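Local structure of probable tRNA pseudouridine synthase D (Methanosarcina mazei, 1Z2Z) at residues 27-30 and 31-34; 152-155 and 156-160; 271-274 and 275-279. The protein probably isomerises the uridine at position 13 of transfer RNAs to pseudouridine, as a member of the TruD family. All blocks are in the same frame, centred on the assembly; numbering follows the deposited sequence.

Contact 1 (27-30 and 31-34); sequences RQEI and EDFI
Arg27 lays its guanidinium over one face of the Phe33 ring, a cation-pi contact across the turn that leads into strand 33-39. From a CB directed away from the 31-34 segment, the arginine chain bends at the CB–CG bond (chi2 96°) and again at CG–CD, which turns it back toward the ring. CD stands above the ring plane, outside the rim, 4.0 Å from Phe33 CD1. Beyond NE, CZ stands 3.9 Å from the ring centroid and close to its normal, the guanidinium and ring planes tilted 48° apart. NH2 forms a salt bridge with Asp86, the predicted nucleophile, and the Phe33 side chain touches Asp86 too. The pair thus probably lines the active site, the ring underlying an arginine that holds the aspartate. An alanine in place of Phe33 would remove the ring under CZ and is likely to let the guanidinium swing, so that its grip on Asp86 becomes less certain.

The turn is held by its backbone: Phe33 N donates to Ile30 O over 3.3 Å. Asp32 reaches back with OD1 for a weak, long bond from Glu29 N (3.4 Å), while the same OD1 has its firmer partner in Arg140 of strand 130-142. A water closes the turn, accepting from Arg27 N at 2.7 Å and donating to Asp32 O at 2.8 Å.

Contact 2 (152-155 and 156-160); sequences LLKK and TTDEI
Thr156 and Thr157 both place OG1 anti to their own carbonyl carbon (chi1 -47° and -60°), which turns each hydroxyl back along helix 146-163 toward the carbonyl four residues earlier. The result is two successive threonine hydroxyl-to-backbone bonds within an alpha-helix. Thr156 OG1 donates to Leu152 O at 2.7 Å, tilted modestly from the carbonyl plane, and the amide of Thr156 shares that oxygen at 3.3 Å. One residue on, Leu153 O likewise takes two donors: Thr157 N, and Thr157 OG1 at 2.6 Å, the hydroxyl standing well above the carbonyl plane. Leu152 runs beside Thr156, with its CD2 3.7 Å from Thr156 OG1.

The hydroxyls also face the surrounding fold: Thr156 OG1 is hydrogen-bonded to Thr19 OG1, and Thr157 OG1 to the OH of Tyr429 in helix 423-430, a tyrosine that Leu153 and Ile160 touch as well. The charged residues follow the same four-residue spacing. Lys154 crosses Asp158, its bent chain bringing NZ close to the aspartate's CB, but NZ stays 4.4 Å from OD2, too far for a salt bridge. Lys155 NZ approaches Glu159 OE2 no closer than 4.3 Å, while Glu159 OE1 takes a hydrogen bond from Asp18 N.

Contact 3 (271-274 and 275-279); sequences HGYQ and SYIYN
Ile277 sets its CD1 methyl over one face of the Tyr273 ring, 3.8 Å from the centroid and offset toward the rim, where CE2 is the nearest ring atom at 3.6 Å. This CH-pi contact joins residues four apart, one turn along the helix. It rests on two different first torsions: Tyr273 has CG anti to its amide nitrogen (chi1 -176°), whereas Ile277 carries CG1 anti to the carbonyl carbon, beside the amide nitrogen, which brings CD1 back to the tyrosine's face. Tyr276 joins from another direction, its CD2 4.0 Å from Tyr273 CE1, the two side chains crossing at a slant.

On another flank, Ser275 grips the carbonyl oxygen of His271 twice. Its amide nitrogen and its OG each donate to His271 O at 2.9 Å, and they come from opposite faces of the carbonyl plane, so the serine hydroxyl is tied to the main chain of the preceding turn. The His271 imidazole stays close by, with CE1 3.3 Å from OG.

Beneath these side chains run the backbone bonds of the turn: Tyr276 N to Gly272 O, Ile277 N to Tyr273 O (3.2 Å) and Tyr278 N to Gln274 O. Farther out, Tyr273 packs on Lys187 and Val190 of helix 182-191, and Ser275 touches Phe170. Tyr278 meets Phe170 edge-to-face, and its OH is hydrogen-bonded to the backbone oxygens of Glu387 and Asn168, which must share or compete for its one proton; this helps to hold the end of that long side chain among loops.

The contact is a buried part of alpha-helix 263-287 within the TRUD region, with i to i+4 backbone bonds, one of them doubled by a serine hydroxyl, and a CH-pi pair one turn apart.

In the fold
Only contact 1 belongs to the probable active site: the side chain of Arg27 comes within about 3 Å of that of Asp86. Contact 2 lies about 23 Å from contact 1 between centres, with about 13 Å between nearest atoms. The two are linked through the mixed sheet, since strand 33-39, entered at contact 1, pairs antiparallel with strand 130-142, and helix 146-163 of contact 2 follows that strand in the chain. Contact 3 sits across the chain's centre from contact 1, their centres about 31 Å apart, and about 28 Å from contact 2. Contacts 2 and 3 are local contacts along helices 146-163 and 263-287, away from the predicted nucleophile; none of the three touches another.

Contact 1 (27-30 and 31-34)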
# COMPACT_ATOMS: atom_id res chain seq x y z
N ARG A 27 14.01 -8.65 -7.60
CA ARG A 27 14.99 -8.61 -6.53
C ARG A 27 16.00 -9.74 -6.66
O ARG A 27 16.50 -10.25 -5.65
CB ARG A 27 14.30 -8.72 -5.16
CG ARG A 27 13.88 -7.41 -4.49
CD ARG A 27 12.43 -7.10 -4.78
NE ARG A 27 11.75 -6.39 -3.68
CZ ARG A 27 11.98 -5.12 -3.33
NH1 ARG A 27 12.87 -4.39 -3.97
NH2 ARG A 27 11.29 -4.57 -2.34
N GLN A 28 16.30 -10.15 -7.88
CA GLN A 28 17.26 -11.22 -8.05
C GLN A 28 18.63 -10.66 -7.70
O GLN A 28 19.49 -11.35 -7.15
CB GLN A 28 17.26 -11.77 -9.47
CG GLN A 28 17.54 -13.27 -9.50
CD GLN A 28 18.05 -13.77 -10.83
OE1 GLN A 28 17.39 -13.59 -11.86
NE2 GLN A 28 19.22 -14.39 -10.82
N GLU A 29 18.82 -9.39 -8.02
CA GLU A 29 20.07 -8.69 -7.75
C GLU A 29 19.79 -7.32 -7.18
O GLU A 29 19.02 -6.55 -7.75
CB GLU A 29 20.90 -8.59 -9.02
CG GLU A 29 21.46 -9.93 -9.39
CD GLU A 29 22.27 -10.49 -8.26
OE1 GLU A 29 22.38 -11.75 -8.14
OE2 GLU A 29 22.81 -9.66 -7.48
N ILE A 30 20.41 -7.00 -6.05
CA ILE A 30 20.20 -5.72 -5.39
C ILE A 30 19.93 -4.63 -6.43
O ILE A 30 18.89 -3.97 -6.36
CB ILE A 30 21.42 -5.34 -4.53
CG1 ILE A 30 21.91 -6.57 -3.74
CG2 ILE A 30 21.06 -4.24 -3.56
CD1 ILE A 30 20.90 -7.13 -2.75
N GLU A 31 20.80 -4.44 -7.41
CA GLU A 31 20.55 -3.40 -8.39
C GLU A 31 19.29 -3.60 -9.26
O GLU A 31 18.97 -2.76 -10.09
CB GLU A 31 21.77 -3.21 -9.31
CG GLU A 31 22.98 -2.53 -8.66
CD GLU A 31 23.65 -3.40 -7.60
OE1 GLU A 31 23.47 -4.64 -7.64
OE2 GLU A 31 24.36 -2.83 -6.73
N ASP A 32 18.57 -4.70 -9.08
CA ASP A 32 17.37 -4.94 -9.89
C ASP A 32 16.16 -4.16 -9.40
O ASP A 32 15.05 -4.27 -9.96
CB ASP A 32 17.02 -6.43 -9.94
CG ASP A 32 17.84 -7.19 -10.98
OD1 ASP A 32 17.64 -8.42 -11.10
OD2 ASP A 32 18.67 -6.56 -11.68
N PHE A 33 16.36 -3.37 -8.35
CA PHE A 33 15.29 -2.57 -7.79
C PHE A 33 15.85 -1.23 -7.34
O PHE A 33 16.22 -1.07 -6.18
CB PHE A 33 14.65 -3.28 -6.60
CG PHE A 33 13.21 -2.94 -6.40
CD1 PHE A 33 12.21 -3.74 -6.94
CD2 PHE A 33 12.84 -1.78 -5.73
CE1 PHE A 33 10.87 -3.39 -6.82
CE2 PHE A 33 11.50 -1.43 -5.60
CZ PHE A 33 10.52 -2.24 -6.15
N ILE A 34 15.91 -0.28 -8.25
CA ILE A 34 16.44 1.02 -7.90
C ILE A 34 15.34 2.01 -7.60
O ILE A 34 14.42 2.20 -8.40
CB ILE A 34 17.36 1.53 -9.01
CG1 ILE A 34 18.53 0.54 -9.15
CG2 ILE A 34 17.82 2.96 -8.71
CD1 ILE A 34 19.63 0.95 -10.10
O HOH W 1 13.55 -6.59 -9.33

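Contact 2 (152-155 and 156-160)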
# COMPACT_ATOMS: atom_id res chain seq x y z
N LEU A 152 5.42 -7.55 -25.83
CA LEU A 152 4.46 -7.85 -24.78
C LEU A 152 4.39 -6.64 -23.85
O LEU A 152 3.34 -6.34 -23.28
CB LEU A 152 4.91 -9.09 -24.00
CG LEU A 152 3.85 -9.94 -23.27
CD1 LEU A 152 4.51 -11.20 -22.73
CD2 LEU A 152 3.19 -9.16 -22.15
N LEU A 153 5.52 -5.95 -23.71
CA LEU A 153 5.60 -4.77 -22.85
C LEU A 153 4.89 -3.57 -23.47
O LEU A 153 4.16 -2.85 -22.78
CB LEU A 153 7.07 -4.40 -22.61
CG LEU A 153 7.89 -5.26 -21.63
CD1 LEU A 153 9.37 -4.97 -21.80
CD2 LEU A 153 7.44 -4.98 -20.20
N LYS A 154 5.09 -3.37 -24.76
CA LYS A 154 4.49 -2.25 -25.47
C LYS A 154 2.97 -2.31 -25.43
O LYS A 154 2.30 -1.28 -25.33
CB LYS A 154 4.97 -2.21 -26.92
CG LYS A 154 4.54 -0.95 -27.69
CD LYS A 154 3.15 -1.09 -28.32
CE LYS A 154 2.51 0.27 -28.63
NZ LYS A 154 2.11 0.99 -27.38
N LYS A 155 2.43 -3.52 -25.51
CA LYS A 155 0.99 -3.69 -25.48
C LYS A 155 0.46 -3.40 -24.08
O LYS A 155 -0.50 -2.64 -23.92
CB LYS A 155 0.60 -5.12 -25.92
CG LYS A 155 -0.63 -5.20 -26.83
CD LYS A 155 -1.14 -6.63 -26.97
CE LYS A 155 -2.26 -6.75 -28.01
NZ LYS A 155 -3.43 -5.85 -27.76
N THR A 156 1.09 -3.99 -23.07
CA THR A 156 0.67 -3.77 -21.69
C THR A 156 0.74 -2.29 -21.35
O THR A 156 -0.09 -1.77 -20.61
CB THR A 156 1.55 -4.55 -20.68
OG1 THR A 156 1.74 -5.90 -21.14
CG2 THR A 156 0.89 -4.57 -19.31
N THR A 157 1.76 -1.62 -21.90
CA THR A 157 1.99 -0.19 -21.70
C THR A 157 0.86 0.60 -22.37
O THR A 157 0.16 1.37 -21.72
CB THR A 157 3.33 0.25 -22.33
OG1 THR A 157 4.41 -0.47 -21.72
CG2 THR A 157 3.55 1.74 -22.16
N ASP A 158 0.70 0.39 -23.68
CA ASP A 158 -0.34 1.07 -24.46
C ASP A 158 -1.68 1.10 -23.75
O ASP A 158 -2.27 2.17 -23.57
CB ASP A 158 -0.53 0.40 -25.83
CG ASP A 158 -1.98 0.51 -26.33
OD1 ASP A 158 -2.84 -0.30 -25.90
OD2 ASP A 158 -2.26 1.42 -27.14
N GLU A 159 -2.19 -0.07 -23.36
CA GLU A 159 -3.47 -0.10 -22.68
C GLU A 159 -3.41 0.76 -21.45
O GLU A 159 -4.36 1.48 -21.14
CB GLU A 159 -3.87 -1.53 -22.31
CG GLU A 159 -4.47 -2.30 -23.47
CD GLU A 159 -4.86 -3.72 -23.11
OE1 GLU A 159 -5.66 -3.91 -22.17
OE2 GLU A 159 -4.35 -4.65 -23.77
N ILE A 160 -2.27 0.71 -20.77
CA ILE A 160 -2.09 1.50 -19.56
C ILE A 160 -2.13 2.99 -19.87
O ILE A 160 -2.91 3.74 -19.29
CB ILE A 160 -0.77 1.16 -18.87
CG1 ILE A 160 -0.86 -0.23 -18.25
CG2 ILE A 160 -0.45 2.19 -17.81
CD1 ILE A 160 0.40 -0.67 -17.56

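Contact 3 (271-274 and 275-279)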
# COMPACT_ATOMS: atom_id res chain seq x y z
N HIS A 271 -11.27 -0.09 8.24
CA HIS A 271 -10.73 0.53 7.03
C HIS A 271 -10.29 -0.55 6.04
O HIS A 271 -10.33 -0.36 4.82
CB HIS A 271 -9.54 1.44 7.39
CG HIS A 271 -8.86 2.06 6.21
ND1 HIS A 271 -8.05 1.34 5.36
CD2 HIS A 271 -8.86 3.33 5.74
CE1 HIS A 271 -7.57 2.14 4.43
NE2 HIS A 271 -8.04 3.36 4.63
N GLY A 272 -9.86 -1.69 6.58
CA GLY A 272 -9.46 -2.78 5.72
C GLY A 272 -10.69 -3.25 4.97
O GLY A 272 -10.74 -3.15 3.74
N TYR A 273 -11.69 -3.74 5.71
CA TYR A 273 -12.95 -4.23 5.13
C TYR A 273 -13.49 -3.27 4.11
O TYR A 273 -14.21 -3.67 3.19
CB TYR A 273 -14.00 -4.45 6.22
CG TYR A 273 -15.29 -5.05 5.69
CD1 TYR A 273 -15.27 -6.23 4.95
CD2 TYR A 273 -16.52 -4.47 5.98
CE1 TYR A 273 -16.46 -6.82 4.50
CE2 TYR A 273 -17.71 -5.05 5.54
CZ TYR A 273 -17.67 -6.22 4.80
OH TYR A 273 -18.85 -6.80 4.36
N GLN A 274 -13.17 -2.00 4.28
CA GLN A 274 -13.61 -0.97 3.36
C GLN A 274 -12.77 -1.05 2.10
O GLN A 274 -13.28 -0.97 0.98
CB GLN A 274 -13.44 0.42 3.97
CG GLN A 274 -14.59 0.79 4.87
CD GLN A 274 -14.44 2.18 5.44
OE1 GLN A 274 -15.34 2.67 6.10
NE2 GLN A 274 -13.29 2.81 5.19
N SER A 275 -11.47 -1.19 2.30
CA SER A 275 -10.56 -1.30 1.18
C SER A 275 -10.95 -2.54 0.38
O SER A 275 -10.88 -2.55 -0.84
CB SER A 275 -9.12 -1.38 1.70
OG SER A 275 -8.81 -0.19 2.40
N TYR A 276 -11.38 -3.57 1.09
CA TYR A 276 -11.80 -4.80 0.45
C TYR A 276 -12.94 -4.52 -0.52
O TYR A 276 -12.85 -4.78 -1.73
CB TYR A 276 -12.28 -5.78 1.51
CG TYR A 276 -12.95 -7.00 0.96
CD1 TYR A 276 -12.23 -7.97 0.27
CD2 TYR A 276 -14.32 -7.20 1.16
CE1 TYR A 276 -12.86 -9.12 -0.20
CE2 TYR A 276 -14.95 -8.35 0.69
CZ TYR A 276 -14.22 -9.30 0.02
OH TYR A 276 -14.86 -10.43 -0.43
N ILE A 277 -14.03 -3.97 0.03
CA ILE A 277 -15.20 -3.64 -0.76
C ILE A 277 -14.82 -2.72 -1.91
O ILE A 277 -15.29 -2.87 -3.05
CB ILE A 277 -16.27 -2.98 0.13
CG1 ILE A 277 -16.76 -4.02 1.15
CG2 ILE A 277 -17.40 -2.43 -0.74
CD1 ILE A 277 -17.53 -3.46 2.36
N TYR A 278 -13.93 -1.78 -1.62
CA TYR A 278 -13.49 -0.86 -2.64
C TYR A 278 -12.83 -1.60 -3.83
O TYR A 278 -13.04 -1.23 -4.99
CB TYR A 278 -12.55 0.17 -2.02
CG TYR A 278 -11.75 0.92 -3.03
CD1 TYR A 278 -10.62 0.36 -3.59
CD2 TYR A 278 -12.12 2.19 -3.43
CE1 TYR A 278 -9.87 1.05 -4.53
CE2 TYR A 278 -11.38 2.89 -4.37
CZ TYR A 278 -10.25 2.31 -4.91
OH TYR A 278 -9.49 3.02 -5.81
N ASN A 279 -12.05 -2.64 -3.55
CA ASN A 279 -11.38 -3.40 -4.61
C ASN A 279 -12.41 -4.06 -5.50
O ASN A 279 -12.38 -3.91 -6.72
CB ASN A 279 -10.49 -4.49 -4.00
CG ASN A 279 -9.15 -3.96 -3.54
OD1 ASN A 279 -8.62 -4.39 -2.52
ND2 ASN A 279 -8.59 -3.02 -4.30